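Local coordinates for protein chlorella virus DNA ligase-adenylate (Chlorella virus, PDB 1FVI) that probably joins broken DNA strands in an ATP-dependent reaction and is captured here carrying AMP as the covalent ligase-adenylate, at residues T36-R41 / V50-L55; W96-T101 / G169-G174; G174-T177 / G181-L184. The protein carries 1 engineered substitution. All blocks are in the same frame, centred on the assembly; numbering follows the deposited sequence.

Contact 1 (T36-R41 / V50-L55). With SO4 (sulfate ion), chain B.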
loop_
_atom_site.group_PDB
_atom_site.type_symbol
_atom_site.label_atom_id
_atom_site.label_comp_id
_atom_site.label_asym_id
_atom_site.label_seq_id
_atom_site.Cartn_x
_atom_site.Cartn_y
_atom_site.Cartn_z
ATOM N N THR A 36 19.831 -14.354 4.522
ATOM C CA THR A 36 21.247 -14.168 4.851
ATOM C C THR A 36 21.512 -12.658 4.822
ATOM O O THR A 36 22.131 -12.103 5.726
ATOM C CB THR A 36 22.182 -14.937 3.879
ATOM O OG1 THR A 36 21.663 -16.258 3.659
ATOM C CG2 THR A 36 23.596 -15.058 4.465
ATOM N N GLN A 37 21.020 -12.013 3.767
ATOM C CA GLN A 37 21.094 -10.568 3.567
ATOM C C GLN A 37 19.833 -10.176 2.776
ATOM O O GLN A 37 19.056 -11.050 2.385
ATOM C CB GLN A 37 22.337 -10.185 2.778
ATOM C CG GLN A 37 22.397 -10.749 1.375
ATOM C CD GLN A 37 23.632 -10.297 0.618
ATOM O OE1 GLN A 37 24.103 -10.992 -0.284
ATOM N NE2 GLN A 37 24.154 -9.117 0.967
ATOM N N MET A 38 19.611 -8.880 2.557
ATOM C CA MET A 38 18.436 -8.449 1.796
ATOM C C MET A 38 18.608 -8.693 0.301
ATOM O O MET A 38 19.602 -8.284 -0.307
ATOM C CB MET A 38 18.082 -6.989 2.063
ATOM C CG MET A 38 17.728 -6.701 3.508
ATOM S SD MET A 38 16.608 -7.892 4.319
ATOM C CE MET A 38 15.011 -7.447 3.667
ATOM N N LEU A 39 17.647 -9.427 -0.257
ATOM C CA LEU A 39 17.622 -9.795 -1.668
ATOM C C LEU A 39 16.431 -9.123 -2.368
ATOM O O LEU A 39 15.424 -8.786 -1.733
ATOM C CB LEU A 39 17.476 -11.324 -1.791
ATOM C CG LEU A 39 18.653 -12.307 -1.632
ATOM C CD1 LEU A 39 19.729 -11.804 -0.709
ATOM C CD2 LEU A 39 18.125 -13.650 -1.160
ATOM N N SER A 40 16.563 -8.902 -3.670
ATOM C CA SER A 40 15.476 -8.314 -4.453
ATOM C C SER A 40 14.652 -9.486 -5.028
ATOM O O SER A 40 14.869 -10.649 -4.639
ATOM C CB SER A 40 16.036 -7.431 -5.570
ATOM O OG SER A 40 16.710 -8.212 -6.529
ATOM N N ARG A 41 13.718 -9.195 -5.938
ATOM C CA ARG A 41 12.887 -10.245 -6.529
ATOM C C ARG A 41 13.660 -11.230 -7.390
ATOM O O ARG A 41 13.245 -12.374 -7.541
ATOM C CB ARG A 41 11.708 -9.668 -7.314
ATOM C CG ARG A 41 12.047 -8.895 -8.553
ATOM C CD ARG A 41 10.757 -8.366 -9.185
ATOM N NE ARG A 41 10.037 -9.388 -9.949
ATOM C CZ ARG A 41 8.717 -9.544 -9.946
ATOM N NH1 ARG A 41 7.957 -8.760 -9.200
ATOM N NH2 ARG A 41 8.153 -10.431 -10.757
ATOM N N VAL A 50 23.755 0.137 2.883
ATOM C CA VAL A 50 23.289 0.611 4.183
ATOM C C VAL A 50 21.905 0.014 4.454
ATOM O O VAL A 50 21.633 -0.453 5.560
ATOM C CB VAL A 50 23.174 2.155 4.212
ATOM C CG1 VAL A 50 22.852 2.646 5.622
ATOM C CG2 VAL A 50 24.449 2.791 3.680
ATOM N N MET A 51 21.038 0.035 3.437
ATOM C CA MET A 51 19.684 -0.515 3.559
ATOM C C MET A 51 19.797 -1.997 3.834
ATOM O O MET A 51 19.143 -2.536 4.728
ATOM C CB MET A 51 18.894 -0.342 2.257
ATOM C CG MET A 51 18.505 1.073 1.914
ATOM S SD MET A 51 17.332 1.078 0.536
ATOM C CE MET A 51 16.557 2.678 0.746
ATOM N N ASN A 52 20.639 -2.641 3.037
ATOM C CA ASN A 52 20.874 -4.069 3.142
ATOM C C ASN A 52 21.301 -4.427 4.566
ATOM O O ASN A 52 20.607 -5.180 5.253
ATOM C CB ASN A 52 21.928 -4.491 2.115
ATOM C CG ASN A 52 21.927 -5.997 1.858
ATOM O OD1 ASN A 52 21.496 -6.780 2.705
ATOM N ND2 ASN A 52 22.384 -6.399 0.675
ATOM N N ARG A 53 22.365 -3.786 5.047
ATOM C CA ARG A 53 22.873 -4.046 6.387
ATOM C C ARG A 53 21.844 -3.773 7.475
ATOM O O ARG A 53 21.588 -4.637 8.305
ATOM C CB ARG A 53 24.157 -3.250 6.624
ATOM C CG ARG A 53 24.710 -3.293 8.049
ATOM C CD ARG A 53 24.265 -2.074 8.867
ATOM N NE ARG A 53 24.659 -0.813 8.243
ATOM C CZ ARG A 53 24.556 0.378 8.825
ATOM N NH1 ARG A 53 24.069 0.486 10.056
ATOM N NH2 ARG A 53 24.937 1.466 8.169
ATOM N N LEU A 54 21.254 -2.578 7.460
ATOM C CA LEU A 54 20.247 -2.186 8.444
ATOM C C LEU A 54 19.102 -3.196 8.539
ATOM O O LEU A 54 18.783 -3.698 9.627
ATOM C CB LEU A 54 19.670 -0.801 8.105
ATOM C CG LEU A 54 20.528 0.463 8.268
ATOM C CD1 LEU A 54 19.800 1.693 7.730
ATOM C CD2 LEU A 54 20.872 0.669 9.726
ATOM N N LEU A 55 18.466 -3.478 7.404
ATOM C CA LEU A 55 17.360 -4.433 7.388
ATOM C C LEU A 55 17.798 -5.849 7.786
ATOM O O LEU A 55 17.053 -6.535 8.476
ATOM C CB LEU A 55 16.672 -4.452 6.020
ATOM C CG LEU A 55 15.894 -3.195 5.618
ATOM C CD1 LEU A 55 15.444 -3.305 4.165
ATOM C CD2 LEU A 55 14.712 -2.984 6.545
HETATM S S SO4 B . 4.398 -8.591 -10.998
HETATM O O1 SO4 B . 5.307 -9.559 -11.603
HETATM O O2 SO4 B . 3.187 -9.282 -10.438
HETATM O O3 SO4 B . 3.928 -7.510 -12.007
HETATM O O4 SO4 B . 5.126 -7.822 -9.899
#
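The carboxamide planes of Gln37 and Asn52 lie 34° apart as the two side chains pass each other. The Asn52 carbonyl receives its donor from above its plane: Met38 N lies 2.8 Å from Asn52 OD1 in a fairly straight hydrogen bond. The donor stands 35° out of the carbonyl plane. At the other end of 36-41 the Arg41 guanidinium meets a sulfate, probably from the crystallisation liquor, at its edge and near its plane. Arg41 NH1 is 3.1 Å from sulfate O4, and Arg41 NH2 is also 3.1 Å from sulfate O1, a two-pronged grip; Lys185 supplies a further bond to the ion.

The setting is the adenylation domain of an ATP-dependent DNA ligase. Strand 38-39 lies at one border of a mixed sheet, and helix 49-58 packs against it after a short connection. Asn52 ties that connection in as well, since its ND2 binds the carbonyl of Ile46, so both ends of this buried amide have polar partners. About one turn further along the helix, Met38 CG comes 3.5 Å from Leu55 CB, the two side chains crossing at about a right angle. The Met38 chain bends at chi2 (-45°), which brings SD to 3.8 Å from Leu55 CB. Leu55 continues this apolar layer onto Tyr94, Val131 and Ile133 of strands 92-99 and 131-135.

Contact 2 (W96-T101 / G169-G174). With AMP (adenosine monophosphate), chain C.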
loop_
_atom_site.group_PDB
_atom_site.type_symbol
_atom_site.label_atom_id
_atom_site.label_comp_id
_atom_site.label_asym_id
_atom_site.label_seq_id
_atom_site.Cartn_x
_atom_site.Cartn_y
_atom_site.Cartn_z
ATOM N N TRP A 96 6.652 -5.120 6.070
ATOM C CA TRP A 96 6.909 -6.543 6.288
ATOM C C TRP A 96 5.606 -7.297 6.231
ATOM O O TRP A 96 4.819 -7.241 7.169
ATOM C CB TRP A 96 7.564 -6.698 7.660
ATOM C CG TRP A 96 8.060 -8.079 8.041
ATOM C CD1 TRP A 96 8.224 -9.156 7.224
ATOM C CD2 TRP A 96 8.409 -8.519 9.367
ATOM N NE1 TRP A 96 8.638 -10.244 7.959
ATOM C CE2 TRP A 96 8.757 -9.884 9.275
ATOM C CE3 TRP A 96 8.449 -7.891 10.625
ATOM C CZ2 TRP A 96 9.138 -10.642 10.393
ATOM C CZ3 TRP A 96 8.832 -8.645 11.739
ATOM C CH2 TRP A 96 9.169 -10.011 11.608
ATOM N N PHE A 97 5.370 -8.002 5.130
ATOM C CA PHE A 97 4.114 -8.726 4.979
ATOM C C PHE A 97 4.118 -10.251 5.119
ATOM O O PHE A 97 3.043 -10.863 5.170
ATOM C CB PHE A 97 3.380 -8.287 3.701
ATOM C CG PHE A 97 4.191 -8.413 2.440
ATOM C CD1 PHE A 97 4.630 -9.673 1.986
ATOM C CD2 PHE A 97 4.419 -7.296 1.642
ATOM C CE1 PHE A 97 5.272 -9.816 0.753
ATOM C CE2 PHE A 97 5.062 -7.418 0.398
ATOM C CZ PHE A 97 5.490 -8.680 -0.053
ATOM N N ASP A 98 5.305 -10.862 5.167
ATOM C CA ASP A 98 5.394 -12.307 5.327
ATOM C C ASP A 98 6.653 -12.722 6.075
ATOM O O ASP A 98 7.618 -11.967 6.155
ATOM C CB ASP A 98 5.282 -13.038 3.981
ATOM C CG ASP A 98 4.556 -14.374 4.096
ATOM O OD1 ASP A 98 4.311 -14.850 5.228
ATOM O OD2 ASP A 98 4.226 -14.957 3.042
ATOM N N TYR A 99 6.621 -13.942 6.601
ATOM C CA TYR A 99 7.700 -14.508 7.404
ATOM C C TYR A 99 7.659 -16.022 7.292
ATOM O O TYR A 99 6.758 -16.652 7.861
ATOM C CB TYR A 99 7.451 -14.144 8.876
ATOM C CG TYR A 99 8.532 -14.558 9.847
ATOM C CD1 TYR A 99 9.851 -14.751 9.421
ATOM C CD2 TYR A 99 8.256 -14.667 11.212
ATOM C CE1 TYR A 99 10.867 -15.030 10.326
ATOM C CE2 TYR A 99 9.264 -14.942 12.128
ATOM C CZ TYR A 99 10.568 -15.117 11.676
ATOM O OH TYR A 99 11.582 -15.347 12.574
ATOM N N VAL A 100 8.624 -16.617 6.597
ATOM C CA VAL A 100 8.607 -18.067 6.493
ATOM C C VAL A 100 9.107 -18.810 7.727
ATOM O O VAL A 100 8.479 -19.783 8.110
ATOM C CB VAL A 100 9.228 -18.601 5.177
ATOM C CG1 VAL A 100 9.413 -20.146 5.228
ATOM C CG2 VAL A 100 8.289 -18.283 4.032
ATOM N N THR A 101 10.179 -18.354 8.380
ATOM C CA THR A 101 10.686 -19.035 9.590
ATOM C C THR A 101 11.374 -20.360 9.217
ATOM O O THR A 101 12.589 -20.486 9.329
ATOM C CB THR A 101 9.533 -19.249 10.670
ATOM O OG1 THR A 101 9.471 -18.124 11.550
ATOM C CG2 THR A 101 9.717 -20.505 11.500
ATOM N N GLY A 169 -3.200 -20.406 2.876
ATOM C CA GLY A 169 -2.185 -20.437 1.833
ATOM C C GLY A 169 -0.746 -20.657 2.293
ATOM O O GLY A 169 -0.291 -20.158 3.320
ATOM N N LYS A 170 -0.012 -21.396 1.483
ATOM C CA LYS A 170 1.375 -21.708 1.760
ATOM C C LYS A 170 2.213 -20.633 1.102
ATOM O O LYS A 170 1.691 -19.781 0.378
ATOM C CB LYS A 170 1.751 -23.041 1.105
ATOM C CG LYS A 170 0.598 -24.023 0.967
ATOM C CD LYS A 170 -0.284 -23.690 -0.230
ATOM C CE LYS A 170 -1.752 -23.868 0.090
ATOM N NZ LYS A 170 -2.566 -23.338 -1.018
ATOM N N TYR A 171 3.514 -20.666 1.360
ATOM C CA TYR A 171 4.423 -19.739 0.712
ATOM C C TYR A 171 4.880 -20.477 -0.552
ATOM O O TYR A 171 5.733 -21.372 -0.493
ATOM C CB TYR A 171 5.632 -19.391 1.603
ATOM C CG TYR A 171 6.416 -18.236 1.033
ATOM C CD1 TYR A 171 6.325 -16.964 1.593
ATOM C CD2 TYR A 171 7.182 -18.393 -0.126
ATOM C CE1 TYR A 171 6.977 -15.876 1.004
ATOM C CE2 TYR A 171 7.824 -17.312 -0.715
ATOM C CZ TYR A 171 7.720 -16.060 -0.148
ATOM O OH TYR A 171 8.357 -14.994 -0.741
ATOM N N LYS A 172 4.276 -20.127 -1.679
ATOM C CA LYS A 172 4.597 -20.750 -2.957
ATOM C C LYS A 172 5.852 -20.154 -3.585
ATOM O O LYS A 172 5.996 -18.932 -3.657
ATOM C CB LYS A 172 3.410 -20.609 -3.924
ATOM C CG LYS A 172 3.579 -21.345 -5.255
ATOM C CD LYS A 172 2.351 -21.185 -6.123
ATOM C CE LYS A 172 2.566 -21.779 -7.498
ATOM N NZ LYS A 172 1.358 -21.683 -8.362
ATOM N N PHE A 173 6.762 -21.017 -4.038
ATOM C CA PHE A 173 7.994 -20.553 -4.677
ATOM C C PHE A 173 7.668 -20.335 -6.153
ATOM O O PHE A 173 8.148 -21.047 -7.030
ATOM C CB PHE A 173 9.122 -21.577 -4.489
ATOM C CG PHE A 173 9.407 -21.905 -3.042
ATOM C CD1 PHE A 173 9.843 -23.167 -2.670
ATOM C CD2 PHE A 173 9.279 -20.934 -2.053
ATOM C CE1 PHE A 173 10.160 -23.452 -1.329
ATOM C CE2 PHE A 173 9.590 -21.205 -0.712
ATOM C CZ PHE A 173 10.033 -22.467 -0.352
ATOM N N GLY A 174 6.833 -19.334 -6.411
ATOM C CA GLY A 174 6.409 -19.034 -7.761
ATOM C C GLY A 174 5.125 -18.232 -7.738
ATOM O O GLY A 174 4.661 -17.812 -6.673
HETATM P P AMP C . 1.114 -4.565 -9.311
HETATM O O1P AMP C . 0.617 -5.202 -10.529
HETATM O O3P AMP C . 2.318 -3.736 -9.925
HETATM O "O5'" AMP C . 1.831 -5.573 -8.454
HETATM C "C5'" AMP C . 2.582 -5.121 -7.222
HETATM C "C4'" AMP C . 3.760 -6.009 -6.890
HETATM O "O4'" AMP C . 4.097 -5.729 -5.528
HETATM C "C3'" AMP C . 3.447 -7.522 -6.967
HETATM O "O3'" AMP C . 4.512 -8.317 -7.488
HETATM C "C2'" AMP C . 3.236 -7.934 -5.551
HETATM O "O2'" AMP C . 3.652 -9.282 -5.365
HETATM C "C1'" AMP C . 4.000 -6.883 -4.727
HETATM N N9 AMP C . 3.272 -6.540 -3.521
HETATM C C8 AMP C . 2.989 -5.252 -3.126
HETATM N N7 AMP C . 2.320 -5.253 -2.008
HETATM C C5 AMP C . 2.141 -6.575 -1.628
HETATM C C6 AMP C . 1.510 -7.191 -0.537
HETATM N N6 AMP C . 0.894 -6.489 0.443
HETATM N N1 AMP C . 1.542 -8.535 -0.509
HETATM C C2 AMP C . 2.140 -9.209 -1.466
HETATM N N3 AMP C . 2.775 -8.762 -2.553
HETATM C C4 AMP C . 2.759 -7.399 -2.610
#
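Tyr171 turns the CD1 side of its ring to both Asp98 and Val100, joining two parts of the nucleotidyltransferase fold: strand 92-99 of one mixed sheet, and the loop that links strands 162-165 and 184-186 of the other. The nucleotide lies close by, with AMP N1 over the centre of the Phe97 ring, 3.7 Å above its plane.

Segment 169-174 begins at Gly169, whose carbonyl accepts a bond from Arg111. That arginine also forms a salt bridge with Asp98 OD2, as does Arg165, so the carboxylate that meets Tyr171 is held by two salt bridges at OD2, while its OD1 accepts the backbone N of Tyr99.

Next comes Tyr171, its CG trans to the backbone N (chi1 -169°), which extends the ring toward the strand. Asp98 OD2 reaches the ring edge near its plane, 3.2 Å from Tyr171 CD1, with the carboxylate and ring planes 37° apart. The Val100 side chain crosses that of Tyr171 at about a right angle, its CG2 3.4 Å from Tyr171 CD1. The phenol end belongs elsewhere: Tyr171 OH binds Asp64 and the backbone N of Leu6. Asp64 is also the residue that Phe97 and Asp98 both face in a classic beta bulge, so strand 63-68 is tied to both segments.

After Lys172 comes Phe173, the centre of an inverse gamma turn, and Gly174 follows with a phi of 159°, where a CB would press on the preceding carbonyl. The turn is closed by a weak bond of 2.9 Å from Gly174 N to Lys172 O.

Contact 3 (G174-T177 / G181-L184)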
loop_
_atom_site.group_PDB
_atom_site.type_symbol
_atom_site.label_atom_id
_atom_site.label_comp_id
_atom_site.label_asym_id
_atom_site.label_seq_id
_atom_site.Cartn_x
_atom_site.Cartn_y
_atom_site.Cartn_z
ATOM N N GLY A 174 6.833 -19.334 -6.411
ATOM C CA GLY A 174 6.409 -19.034 -7.761
ATOM C C GLY A 174 5.125 -18.232 -7.738
ATOM O O GLY A 174 4.661 -17.812 -6.673
ATOM N N ARG A 175 4.530 -18.033 -8.908
ATOM C CA ARG A 175 3.300 -17.263 -9.003
ATOM C C ARG A 175 2.036 -18.079 -8.751
ATOM O O ARG A 175 1.848 -19.151 -9.303
ATOM C CB ARG A 175 3.228 -16.577 -10.357
ATOM C CG ARG A 175 2.064 -15.591 -10.508
ATOM C CD ARG A 175 2.089 -14.966 -11.906
ATOM N NE ARG A 175 2.839 -13.711 -12.000
ATOM C CZ ARG A 175 4.154 -13.600 -12.123
ATOM N NH1 ARG A 175 4.915 -14.690 -12.185
ATOM N NH2 ARG A 175 4.713 -12.390 -12.142
ATOM N N SER A 176 1.175 -17.553 -7.892
ATOM C CA SER A 176 -0.103 -18.184 -7.549
ATOM C C SER A 176 -1.028 -18.156 -8.763
ATOM O O SER A 176 -0.921 -17.285 -9.623
ATOM C CB SER A 176 -0.776 -17.384 -6.419
ATOM O OG SER A 176 -2.029 -17.923 -6.049
ATOM N N THR A 177 -1.896 -19.150 -8.867
ATOM C CA THR A 177 -2.865 -19.153 -9.953
ATOM C C THR A 177 -4.121 -18.552 -9.312
ATOM O O THR A 177 -4.170 -18.381 -8.095
ATOM C CB THR A 177 -3.167 -20.576 -10.458
ATOM O OG1 THR A 177 -3.876 -21.299 -9.452
ATOM C CG2 THR A 177 -1.885 -21.305 -10.780
ATOM N N GLY A 181 -5.771 -19.161 -5.256
ATOM C CA GLY A 181 -6.159 -18.068 -4.386
ATOM C C GLY A 181 -5.170 -17.826 -3.256
ATOM O O GLY A 181 -5.571 -17.383 -2.180
ATOM N N ILE A 182 -3.882 -18.087 -3.507
ATOM C CA ILE A 182 -2.842 -17.918 -2.483
ATOM C C ILE A 182 -2.462 -16.459 -2.366
ATOM O O ILE A 182 -2.374 -15.911 -1.264
ATOM C CB ILE A 182 -1.576 -18.788 -2.805
ATOM C CG1 ILE A 182 -1.907 -20.282 -2.685
ATOM C CG2 ILE A 182 -0.414 -18.450 -1.878
ATOM C CD1 ILE A 182 -0.825 -21.167 -3.248
ATOM N N LEU A 183 -2.284 -15.821 -3.514
ATOM C CA LEU A 183 -1.929 -14.406 -3.558
ATOM C C LEU A 183 -2.531 -13.848 -4.826
ATOM O O LEU A 183 -2.211 -14.315 -5.915
ATOM C CB LEU A 183 -0.405 -14.218 -3.571
ATOM C CG LEU A 183 0.237 -12.976 -2.940
ATOM C CD1 LEU A 183 1.178 -12.347 -3.948
ATOM C CD2 LEU A 183 -0.803 -11.961 -2.356
ATOM N N LEU A 184 -3.406 -12.855 -4.668
ATOM C CA LEU A 184 -4.087 -12.223 -5.793
ATOM C C LEU A 184 -4.005 -10.698 -5.737
ATOM O O LEU A 184 -4.069 -10.096 -4.665
ATOM C CB LEU A 184 -5.576 -12.625 -5.820
ATOM C CG LEU A 184 -6.016 -14.095 -5.703
ATOM C CD1 LEU A 184 -7.538 -14.143 -5.651
ATOM C CD2 LEU A 184 -5.488 -14.939 -6.856
#
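Ser176 holds its hydroxyl trans to the backbone N (chi1 179°), which swings OG across to the backbone of 181-184. There it meets two successive amides. Ile182 N donates to Ser176 OG over 3.1 Å, with an N-H...O angle of 139°. Leu183 N adds a weak bond to the same oxygen, longer at 3.3 Å though straighter at 160°. The hydroxyl in turn donates to Thr177 O, 3.0 Å from Ser176 OG, the donor lying somewhat off the carbonyl plane. One buried oxygen therefore takes part in three bonds, and the serine proton has a defined acceptor.

Thr177 O is also approached from the other segment, by a weak bond of 3.4 Å from Gly181 N. Gly181 has a positive phi, which favours glycine. Van der Waals contacts fill in around the bonds: Ile182 CB lies 3.4 Å from Ser176 OG, and Leu184 CD2 3.9 Å from Thr177 O.

Glu180, between the segments, accepts a bond from Thr177 N. Leu183 pairs through its backbone with Ala9, and Leu184 with Ile164, as the chain enters its sheet. The Gly181 N to Thr177 O link fits an alpha-turn, albeit a weak one. The arrangement is thus a serine hydroxyl gathering backbone amides beside that turn, in the connection that leads into strand 184-186, which carries the AMP-binding Lys185 of the nucleotidyltransferase pocket.

Contacts 2 and 3 are continuous: they share Gly174, their centres are about 11 Å apart, and Lys170 O packs 3.4 Å from Ile182 CG2. Both border the adenylate, contact 2 through Phe97 and contact 3 through Leu183, whose side chain lies about 4 Å from AMP. Contact 1 is more remote. Its centre is about 17 Å from that of contact 2 and about 25 Å from that of contact 3, and the Met38 side chain is about 14 Å from AMP. Arg41 nevertheless reaches the pocket, where its NH2 comes 4.2 Å from Arg175 NH2; the sulfate, bound to both arginines, probably offsets their charge.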